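Local structure of second substrate binding domain of putative amino acid ABC transporter (Streptococcus pneumoniae, 4OEN) at residues D29-K34 against L218-A223; F13-F18 against L163-S168; T185-K190 against P195-M200; V17-N20 against Q24-G27. The protein probably captures an amino acid outside the cell and hands it to the membrane part of an ABC transporter. One frame throughout, in Å; residues are numbered along the deposited sequence.

Contact 1 (D29-K34 against L218-A223); sequences DMELIK and LDKYLA
The carboxylate oxygen OE2 of E31 is gripped by two side chains of the helix end 218-222. Y221 OH donates to E31 OE2 at 2.5 Å, a short bond. K220 NZ reaches the same E31 OE2 at 2.9 Å and forms a salt bridge. The two donors use different sides of the oxygen. The phenol comes from the anti side and the ammonium from the syn side, both somewhat out of the carboxylate plane. The Y221 ring meets the acid at its edge, and the ring and carboxylate planes stand 69° apart. K220 takes a course across E31, at about a right angle to it. Its chain is fully extended from a CG opposite the backbone N (chi1 172°). This carries NZ out to the acid, while K220 CG lies 4.0 Å above the plane of the Y221 ring, toward the rim. E31 is extended beyond CG as well, which brings its carboxylate across the gap between the helices. The contact ties helix 28-40, early in the chain, to the C-terminal helix 213-222 of a type II periplasmic binding protein fold. Y221 OH is itself well supplied with partners, since it also bonds to T26 OG1 and to G27 N just before helix 28-40. These bonds fix where the phenol sits. The lysine and the phenol together probably favour the charged form of E31. Apolar packing adds to the joint: L218, Y221 and L222 touch I28.

Contact 2 (F13-F18 against L163-S168); sequences FAPFVF and LKYSIS
Y165 meets three residues of segment 13-18 with one side chain. P15 CB packs on the ring as an off-centre CH-pi contact, 4.2 Å from the Y165 centroid and 30° off the ring normal. P15 CB lies 3.8 Å from Y165 CG and as near to Y165 CD1. A14 CB lies farther along the ring, 4.0 Å from Y165 CE2. F18 and Y165 come at each other from opposite directions, with F18 CZ 3.3 Å from Y165 OH. The F18 and Y165 rings are oblique to each other, with centroids 5.5 Å apart and planes at 54°. The contact is therefore apolar apart from the phenol oxygen. Y165 projects from helix 160-168 with CG opposite the backbone N (chi1 175°), which aims the ring at the loop. By the topology of the type II binding-protein fold, helix 160-168 probably belongs to one lobe and segment 13-18 to the other, so Y165 probably spans the two. Behind the first shell, the loop is shaped by its own backbone. The peptide bond between A14 and P15 is cis. F16 and V17 both face F13 in a classic beta bulge. F13 N bonds to V17 O at 2.6 Å, and V17 N returns to F13 O at 3.1 Å. P15 has further neighbours in L222 of helix 213-222 and P161 of helix 160-168. The F18 ring also rests on Y221. At the last residue of helix 160-168, S168 OG bonds to the C-terminal carboxylate of A223.

Contact 3 (T185-K190 against P195-M200); sequences TAFAVK and PELIEM
V189 and I198 have the nearest CA atoms, 7.2 Å apart, where the end of strand 180-190 passes the first turn of helix 195-210. F187 and V189 point their side chains at the helix, and A188 between them points away. F187 sends its ring edge into the gap: F187 CZ touches L197 CD2 at 3.6 Å, nearly in the ring plane. The two side chains cross at about a right angle. I198 closes the other part of the gap. Its CG1 is opposite the carbonyl carbon (chi1 -70°), and CD1 bends back toward the strand. I198 CD1 then lies 3.8 Å from F187 CD2, and I198 CG1 is 3.5 Å from V189 CG2. V189 spreads its two methyls over I198, and V189 CG1 also meets L197 CD2 at 4.0 Å. All the contacts are between apolar side chains. Farther along the helix, F201 stacks on the F187 ring, and I7 of strand 5-8 touches that ring too. The arrangement is a tight strand-to-helix connection in which the helix folds back over the sheet it has just left, as in the alpha/beta lobes of the type II periplasmic binding fold.

Contact 4 (V17-N20 against Q24-G27); sequences VFQN and QYTG
T26 places OG1 opposite the backbone N (chi1 -172°), which leaves CG2 over one face of the F18 ring, 4.0 Å from its centroid. N20 has chi1 60°, with CG between N and the carbonyl carbon, and this swings the amide back over Q24. The two strands form a short antiparallel hairpin. F18 and T26 are a hydrogen-bonded pair: T26 N gives a nearly linear bond to F18 O at 2.7 Å, and F18 N returns to T26 O at 3.0 Å. Q19 and Y25 follow as a non-hydrogen-bonded pair. On their face of the sheet, Q19 CG rides over the Y25 ring, 4.2 Å from its centroid, with the amide nearly parallel to the ring. Beyond them, N20 N bonds to Q24 O at 2.9 Å. The answering N-H, Q24 N, goes to the side-chain atom N20 OD1, also at 2.9 Å, from above the plane of the amide. N20 OD1 has a further weak bond to S22 N inside the turn. At the other end, G27 takes the N-cap position of helix 28-40 and passes close to V17 CA, with no room for a side chain there. The backbone bonds thus set the pairing, while the N20 amide substitutes for a main-chain acceptor where the strands part. The T26 hydroxyl bonds to Y221 while its methyl packs on the F18 ring, so one side chain serves a polar and an apolar neighbour.

Overall arrangement
Contact 3 is the buried one: apolar strand-to-helix packing that joins neighbours in the chain. Contacts 1, 2 and 4 are partly buried and lie close together, with centres about 10 Å apart, whereas contact 3 is about 18 to 23 Å from them between centres. Contacts 2 and 4 share V17 and F18, and contact 1 touches both. Y221 is the common neighbour, linking the C-terminal helix to the hairpin. Chemistry follows place. Contact 1 is charged and polar between two helices, contact 4 is mostly backbone bonding, and contact 2 packs apolar and aromatic groups round one tyrosine, probably across the lobes. Only contacts 3 and 4 join elements adjacent in sequence; contacts 1 and 2 bring distant parts together.

Contact 1 (D29-K34 against L218-A223)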
# COMPACT_ATOMS: atom_id res chain seq x y z
N ASP A 29 0.85 6.44 6.45
CA ASP A 29 2.25 6.61 6.84
C ASP A 29 2.50 7.84 7.66
O ASP A 29 3.29 7.82 8.60
CB ASP A 29 3.15 6.68 5.62
CG ASP A 29 3.33 5.36 4.96
OD1 ASP A 29 2.85 4.33 5.51
OD2 ASP A 29 3.97 5.36 3.90
N MET A 30 1.82 8.93 7.28
CA MET A 30 2.00 10.21 7.96
C MET A 30 1.46 10.10 9.37
O MET A 30 2.13 10.51 10.32
CB MET A 30 1.31 11.33 7.19
CG MET A 30 1.93 11.57 5.79
SD MET A 30 3.69 12.07 5.80
CE MET A 30 4.55 10.50 5.63
N GLU A 31 0.27 9.53 9.50
CA GLU A 31 -0.31 9.39 10.83
C GLU A 31 0.49 8.42 11.69
O GLU A 31 0.68 8.66 12.88
CB GLU A 31 -1.76 8.94 10.73
CG GLU A 31 -2.65 10.01 10.14
CD GLU A 31 -4.13 9.81 10.45
OE1 GLU A 31 -4.48 9.39 11.58
OE2 GLU A 31 -4.94 10.08 9.55
N LEU A 32 0.96 7.33 11.09
CA LEU A 32 1.67 6.30 11.84
C LEU A 32 3.02 6.81 12.36
O LEU A 32 3.33 6.63 13.53
CB LEU A 32 1.87 5.07 10.97
CG LEU A 32 2.70 3.94 11.59
CD1 LEU A 32 1.99 3.37 12.79
CD2 LEU A 32 2.97 2.88 10.54
N ILE A 33 3.81 7.48 11.52
CA ILE A 33 5.11 7.92 12.02
C ILE A 33 4.95 8.98 13.11
O ILE A 33 5.69 8.98 14.10
CB ILE A 33 6.03 8.44 10.87
CG1 ILE A 33 7.47 8.55 11.38
CG2 ILE A 33 5.51 9.74 10.25
CD1 ILE A 33 8.04 7.24 11.88
N LYS A 34 3.97 9.86 12.97
CA LYS A 34 3.70 10.86 14.00
C LYS A 34 3.27 10.23 15.32
O LYS A 34 3.70 10.68 16.38
CB LYS A 34 2.62 11.83 13.52
CG LYS A 34 3.09 12.71 12.39
CD LYS A 34 1.95 13.52 11.84
CE LYS A 34 2.36 14.16 10.53
NZ LYS A 34 1.29 15.02 9.98
N LEU A 218 -5.56 2.59 10.45
CA LEU A 218 -5.88 1.76 9.28
C LEU A 218 -7.34 1.92 8.87
O LEU A 218 -7.64 2.11 7.69
CB LEU A 218 -5.58 0.29 9.55
CG LEU A 218 -4.10 -0.05 9.67
CD1 LEU A 218 -3.93 -1.55 9.84
CD2 LEU A 218 -3.36 0.44 8.44
N ASP A 219 -8.24 1.86 9.85
CA ASP A 219 -9.67 1.91 9.57
C ASP A 219 -10.09 3.21 8.89
O ASP A 219 -11.03 3.24 8.09
CB ASP A 219 -10.48 1.71 10.85
CG ASP A 219 -10.39 0.30 11.38
OD1 ASP A 219 -9.97 -0.61 10.63
OD2 ASP A 219 -10.78 0.09 12.56
N LYS A 220 -9.40 4.30 9.22
CA LYS A 220 -9.75 5.60 8.68
C LYS A 220 -9.61 5.60 7.16
O LYS A 220 -10.44 6.16 6.44
CB LYS A 220 -8.86 6.69 9.29
CG LYS A 220 -9.02 8.06 8.65
CD LYS A 220 -8.13 9.09 9.33
CE LYS A 220 -8.31 10.46 8.69
NZ LYS A 220 -7.42 11.47 9.32
N TYR A 221 -8.55 4.94 6.69
CA TYR A 221 -8.23 4.94 5.26
C TYR A 221 -8.80 3.74 4.51
O TYR A 221 -9.11 3.83 3.32
CB TYR A 221 -6.72 5.00 5.11
CG TYR A 221 -6.21 6.30 5.63
CD1 TYR A 221 -6.24 7.44 4.82
CD2 TYR A 221 -5.69 6.41 6.92
CE1 TYR A 221 -5.80 8.66 5.29
CE2 TYR A 221 -5.23 7.64 7.39
CZ TYR A 221 -5.29 8.75 6.57
OH TYR A 221 -4.85 9.99 7.02
N LEU A 222 -8.96 2.62 5.20
CA LEU A 222 -9.24 1.38 4.51
C LEU A 222 -10.60 0.77 4.87
O LEU A 222 -10.99 -0.26 4.32
CB LEU A 222 -8.12 0.36 4.80
CG LEU A 222 -6.70 0.79 4.43
CD1 LEU A 222 -5.72 -0.28 4.85
CD2 LEU A 222 -6.60 1.04 2.93
N ALA A 223 -11.33 1.43 5.77
CA ALA A 223 -12.62 0.88 6.21
C ALA A 223 -13.69 1.96 6.41
O ALA A 223 -14.74 1.69 7.00
CB ALA A 223 -12.44 0.08 7.51
OXT ALA A 223 -13.54 3.11 5.99

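Contact 2 (F13-F18 against L163-S168)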
# COMPACT_ATOMS: atom_id res chain seq x y z
N PHE A 13 1.06 8.92 -3.00
CA PHE A 13 0.99 7.48 -2.98
C PHE A 13 -0.15 7.07 -2.04
O PHE A 13 0.07 6.45 -1.01
CB PHE A 13 2.33 6.88 -2.52
CG PHE A 13 2.53 5.45 -2.91
CD1 PHE A 13 2.50 5.07 -4.24
CD2 PHE A 13 2.78 4.48 -1.95
CE1 PHE A 13 2.68 3.75 -4.61
CE2 PHE A 13 2.96 3.16 -2.30
CZ PHE A 13 2.92 2.79 -3.64
N ALA A 14 -1.37 7.46 -2.41
CA ALA A 14 -2.55 7.19 -1.57
C ALA A 14 -2.78 5.69 -1.53
O ALA A 14 -2.62 5.01 -2.55
CB ALA A 14 -3.79 7.92 -2.13
N PRO A 15 -3.19 5.15 -0.37
CA PRO A 15 -3.54 5.80 0.90
C PRO A 15 -2.40 5.97 1.89
O PRO A 15 -2.66 6.42 3.00
CB PRO A 15 -4.58 4.85 1.49
CG PRO A 15 -4.05 3.49 1.06
CD PRO A 15 -3.51 3.71 -0.34
N PHE A 16 -1.17 5.63 1.51
CA PHE A 16 -0.05 5.75 2.44
C PHE A 16 0.38 7.19 2.69
O PHE A 16 0.64 7.59 3.83
CB PHE A 16 1.13 4.91 1.94
CG PHE A 16 0.81 3.45 1.85
CD1 PHE A 16 0.84 2.66 3.00
CD2 PHE A 16 0.40 2.88 0.66
CE1 PHE A 16 0.50 1.33 2.95
CE2 PHE A 16 0.07 1.54 0.59
CZ PHE A 16 0.12 0.75 1.75
N VAL A 17 0.44 7.99 1.63
CA VAL A 17 0.81 9.39 1.78
C VAL A 17 0.27 10.14 0.59
O VAL A 17 0.46 9.73 -0.57
CB VAL A 17 2.35 9.56 1.95
CG1 VAL A 17 3.13 8.89 0.80
CG2 VAL A 17 2.72 11.05 2.07
N PHE A 18 -0.44 11.23 0.88
CA PHE A 18 -1.02 12.06 -0.17
C PHE A 18 -1.42 13.41 0.40
O PHE A 18 -1.50 13.59 1.62
CB PHE A 18 -2.22 11.36 -0.82
CG PHE A 18 -3.33 11.00 0.14
CD1 PHE A 18 -4.47 11.77 0.20
CD2 PHE A 18 -3.21 9.90 0.97
CE1 PHE A 18 -5.49 11.45 1.08
CE2 PHE A 18 -4.23 9.57 1.86
CZ PHE A 18 -5.37 10.34 1.91
N LEU A 163 -7.66 -0.39 -3.76
CA LEU A 163 -9.07 -0.74 -3.89
C LEU A 163 -9.84 -0.44 -2.60
O LEU A 163 -10.91 0.15 -2.66
CB LEU A 163 -9.23 -2.21 -4.25
CG LEU A 163 -9.69 -2.49 -5.68
CD1 LEU A 163 -9.67 -4.00 -5.95
CD2 LEU A 163 -11.09 -1.91 -5.89
N LYS A 164 -9.30 -0.82 -1.44
CA LYS A 164 -9.99 -0.58 -0.18
C LYS A 164 -10.12 0.92 0.12
O LYS A 164 -11.11 1.37 0.68
CB LYS A 164 -9.27 -1.27 0.99
CG LYS A 164 -9.39 -2.79 1.00
CD LYS A 164 -10.65 -3.26 1.72
CE LYS A 164 -10.63 -4.77 1.92
NZ LYS A 164 -9.57 -5.21 2.87
N TYR A 165 -9.10 1.70 -0.25
CA TYR A 165 -9.17 3.14 -0.03
C TYR A 165 -10.30 3.72 -0.87
O TYR A 165 -11.09 4.54 -0.40
CB TYR A 165 -7.84 3.82 -0.38
CG TYR A 165 -7.88 5.33 -0.28
CD1 TYR A 165 -8.18 5.94 0.92
CD2 TYR A 165 -7.60 6.13 -1.39
CE1 TYR A 165 -8.22 7.32 1.03
CE2 TYR A 165 -7.64 7.51 -1.29
CZ TYR A 165 -7.95 8.10 -0.07
OH TYR A 165 -8.00 9.47 0.06
N SER A 166 -10.38 3.28 -2.12
CA SER A 166 -11.42 3.77 -3.02
C SER A 166 -12.81 3.40 -2.51
O SER A 166 -13.73 4.22 -2.56
CB SER A 166 -11.20 3.24 -4.44
OG SER A 166 -11.34 1.83 -4.50
N ILE A 167 -12.95 2.18 -2.01
CA ILE A 167 -14.22 1.74 -1.46
C ILE A 167 -14.56 2.52 -0.19
O ILE A 167 -15.71 2.94 0.02
CB ILE A 167 -14.21 0.21 -1.18
CG1 ILE A 167 -14.17 -0.56 -2.50
CG2 ILE A 167 -15.43 -0.19 -0.35
CD1 ILE A 167 -13.96 -2.05 -2.37
N SER A 168 -13.55 2.73 0.66
CA SER A 168 -13.71 3.53 1.88
C SER A 168 -14.18 4.96 1.55
O SER A 168 -14.94 5.58 2.31
CB SER A 168 -12.40 3.56 2.67
OG SER A 168 -12.53 4.31 3.87

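Contact 3 (T185-K190 against P195-M200)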
# COMPACT_ATOMS: atom_id res chain seq x y z
N THR A 185 5.28 -4.13 3.96
CA THR A 185 5.49 -2.70 3.88
C THR A 185 6.17 -2.27 5.17
O THR A 185 5.72 -2.64 6.24
CB THR A 185 4.16 -1.95 3.71
OG1 THR A 185 3.31 -2.67 2.80
CG2 THR A 185 4.38 -0.55 3.20
N ALA A 186 7.24 -1.49 5.07
CA ALA A 186 7.97 -1.13 6.29
C ALA A 186 8.64 0.22 6.20
O ALA A 186 8.80 0.79 5.13
CB ALA A 186 9.01 -2.21 6.62
N PHE A 187 9.04 0.72 7.37
CA PHE A 187 9.88 1.90 7.53
C PHE A 187 11.34 1.47 7.33
O PHE A 187 11.67 0.31 7.58
CB PHE A 187 9.61 2.47 8.94
CG PHE A 187 10.54 3.56 9.38
CD1 PHE A 187 10.32 4.88 8.99
CD2 PHE A 187 11.60 3.29 10.23
CE1 PHE A 187 11.17 5.91 9.42
CE2 PHE A 187 12.44 4.30 10.67
CZ PHE A 187 12.24 5.61 10.25
N ALA A 188 12.19 2.38 6.86
CA ALA A 188 13.58 2.00 6.61
C ALA A 188 14.56 3.08 7.00
O ALA A 188 14.25 4.27 6.95
CB ALA A 188 13.79 1.64 5.12
N VAL A 189 15.75 2.65 7.39
CA VAL A 189 16.90 3.53 7.62
C VAL A 189 18.04 3.04 6.73
O VAL A 189 17.96 1.93 6.17
CB VAL A 189 17.34 3.55 9.10
CG1 VAL A 189 16.17 4.02 9.99
CG2 VAL A 189 17.80 2.18 9.53
N LYS A 190 19.06 3.86 6.57
CA LYS A 190 20.23 3.40 5.83
C LYS A 190 20.86 2.21 6.55
O LYS A 190 20.98 2.23 7.77
CB LYS A 190 21.25 4.53 5.66
CG LYS A 190 22.46 4.14 4.83
CD LYS A 190 23.41 5.31 4.65
CE LYS A 190 24.61 4.90 3.81
NZ LYS A 190 25.51 6.05 3.60
N PRO A 195 20.30 2.79 14.19
CA PRO A 195 19.63 1.57 14.64
C PRO A 195 18.59 1.84 15.74
O PRO A 195 17.61 1.10 15.85
CB PRO A 195 20.78 0.71 15.15
CG PRO A 195 21.83 1.68 15.55
CD PRO A 195 21.73 2.80 14.55
N GLU A 196 18.78 2.90 16.52
CA GLU A 196 17.87 3.18 17.61
C GLU A 196 16.52 3.64 17.08
O GLU A 196 15.49 3.45 17.72
CB GLU A 196 18.47 4.21 18.57
CG GLU A 196 18.43 5.66 18.11
CD GLU A 196 19.45 6.00 17.04
OE1 GLU A 196 20.32 5.16 16.70
OE2 GLU A 196 19.38 7.14 16.52
N LEU A 197 16.52 4.22 15.88
CA LEU A 197 15.27 4.65 15.26
C LEU A 197 14.43 3.46 14.84
O LEU A 197 13.21 3.46 14.98
CB LEU A 197 15.55 5.55 14.07
CG LEU A 197 14.37 6.16 13.32
CD1 LEU A 197 13.42 6.89 14.26
CD2 LEU A 197 14.90 7.10 12.23
N ILE A 198 15.09 2.42 14.31
CA ILE A 198 14.39 1.18 13.99
C ILE A 198 13.84 0.54 15.27
O ILE A 198 12.68 0.10 15.31
CB ILE A 198 15.31 0.17 13.26
CG1 ILE A 198 15.64 0.66 11.85
CG2 ILE A 198 14.68 -1.22 13.22
CD1 ILE A 198 14.40 0.83 10.94
N GLU A 199 14.66 0.51 16.31
CA GLU A 199 14.25 -0.04 17.60
C GLU A 199 12.99 0.67 18.12
O GLU A 199 12.03 0.03 18.53
CB GLU A 199 15.37 0.08 18.63
CG GLU A 199 16.60 -0.76 18.33
CD GLU A 199 17.71 -0.60 19.38
OE1 GLU A 199 17.41 -0.20 20.52
OE2 GLU A 199 18.88 -0.86 19.04
N MET A 200 13.01 2.00 18.10
CA MET A 200 11.86 2.77 18.57
C MET A 200 10.65 2.64 17.65
O MET A 200 9.51 2.64 18.11
CB MET A 200 12.24 4.24 18.74
CG MET A 200 13.20 4.45 19.90
SD MET A 200 13.51 6.18 20.26
CE MET A 200 14.34 6.70 18.75

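Contact 4 (V17-N20 against Q24-G27)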
# COMPACT_ATOMS: atom_id res chain seq x y z
N VAL A 17 0.44 7.99 1.63
CA VAL A 17 0.81 9.39 1.78
C VAL A 17 0.27 10.14 0.59
O VAL A 17 0.46 9.73 -0.57
CB VAL A 17 2.35 9.56 1.95
CG1 VAL A 17 3.13 8.89 0.80
CG2 VAL A 17 2.72 11.05 2.07
N PHE A 18 -0.44 11.23 0.88
CA PHE A 18 -1.02 12.06 -0.17
C PHE A 18 -1.42 13.41 0.40
O PHE A 18 -1.50 13.59 1.62
CB PHE A 18 -2.22 11.36 -0.82
CG PHE A 18 -3.33 11.00 0.14
CD1 PHE A 18 -4.47 11.77 0.20
CD2 PHE A 18 -3.21 9.90 0.97
CE1 PHE A 18 -5.49 11.45 1.08
CE2 PHE A 18 -4.23 9.57 1.86
CZ PHE A 18 -5.37 10.34 1.91
N GLN A 19 -1.66 14.36 -0.49
CA GLN A 19 -2.06 15.70 -0.10
C GLN A 19 -3.58 15.79 0.08
O GLN A 19 -4.35 15.35 -0.79
CB GLN A 19 -1.58 16.70 -1.17
CG GLN A 19 -1.26 18.09 -0.66
CD GLN A 19 -0.73 19.00 -1.77
OE1 GLN A 19 -0.52 18.56 -2.90
NE2 GLN A 19 -0.52 20.27 -1.44
N ASN A 20 -4.03 16.34 1.20
CA ASN A 20 -5.46 16.53 1.40
C ASN A 20 -5.91 17.87 0.82
O ASN A 20 -5.10 18.59 0.26
CB ASN A 20 -5.84 16.41 2.88
CG ASN A 20 -5.14 17.45 3.76
OD1 ASN A 20 -4.69 18.49 3.29
ND2 ASN A 20 -5.06 17.16 5.05
N GLN A 24 -2.07 19.67 3.08
CA GLN A 24 -1.15 19.02 4.01
C GLN A 24 -0.93 17.60 3.51
O GLN A 24 -1.77 17.08 2.79
CB GLN A 24 -1.71 19.01 5.43
CG GLN A 24 -2.04 20.39 6.00
CD GLN A 24 -2.82 20.30 7.29
OE1 GLN A 24 -3.87 19.64 7.36
NE2 GLN A 24 -2.32 20.94 8.34
N TYR A 25 0.17 16.97 3.91
CA TYR A 25 0.34 15.58 3.56
C TYR A 25 -0.19 14.71 4.69
O TYR A 25 0.14 14.89 5.87
CB TYR A 25 1.82 15.27 3.22
CG TYR A 25 2.16 15.92 1.90
CD1 TYR A 25 1.91 15.27 0.69
CD2 TYR A 25 2.63 17.22 1.86
CE1 TYR A 25 2.18 15.91 -0.53
CE2 TYR A 25 2.89 17.86 0.66
CZ TYR A 25 2.67 17.20 -0.52
OH TYR A 25 2.92 17.86 -1.71
N THR A 26 -1.09 13.80 4.32
CA THR A 26 -1.76 12.94 5.28
C THR A 26 -1.60 11.51 4.77
O THR A 26 -0.82 11.27 3.85
CB THR A 26 -3.25 13.33 5.46
OG1 THR A 26 -3.82 12.58 6.55
CG2 THR A 26 -4.05 13.04 4.19
N GLY A 27 -2.30 10.56 5.38
CA GLY A 27 -2.22 9.18 4.92
C GLY A 27 -1.78 8.25 6.03
O GLY A 27 -1.33 8.72 7.07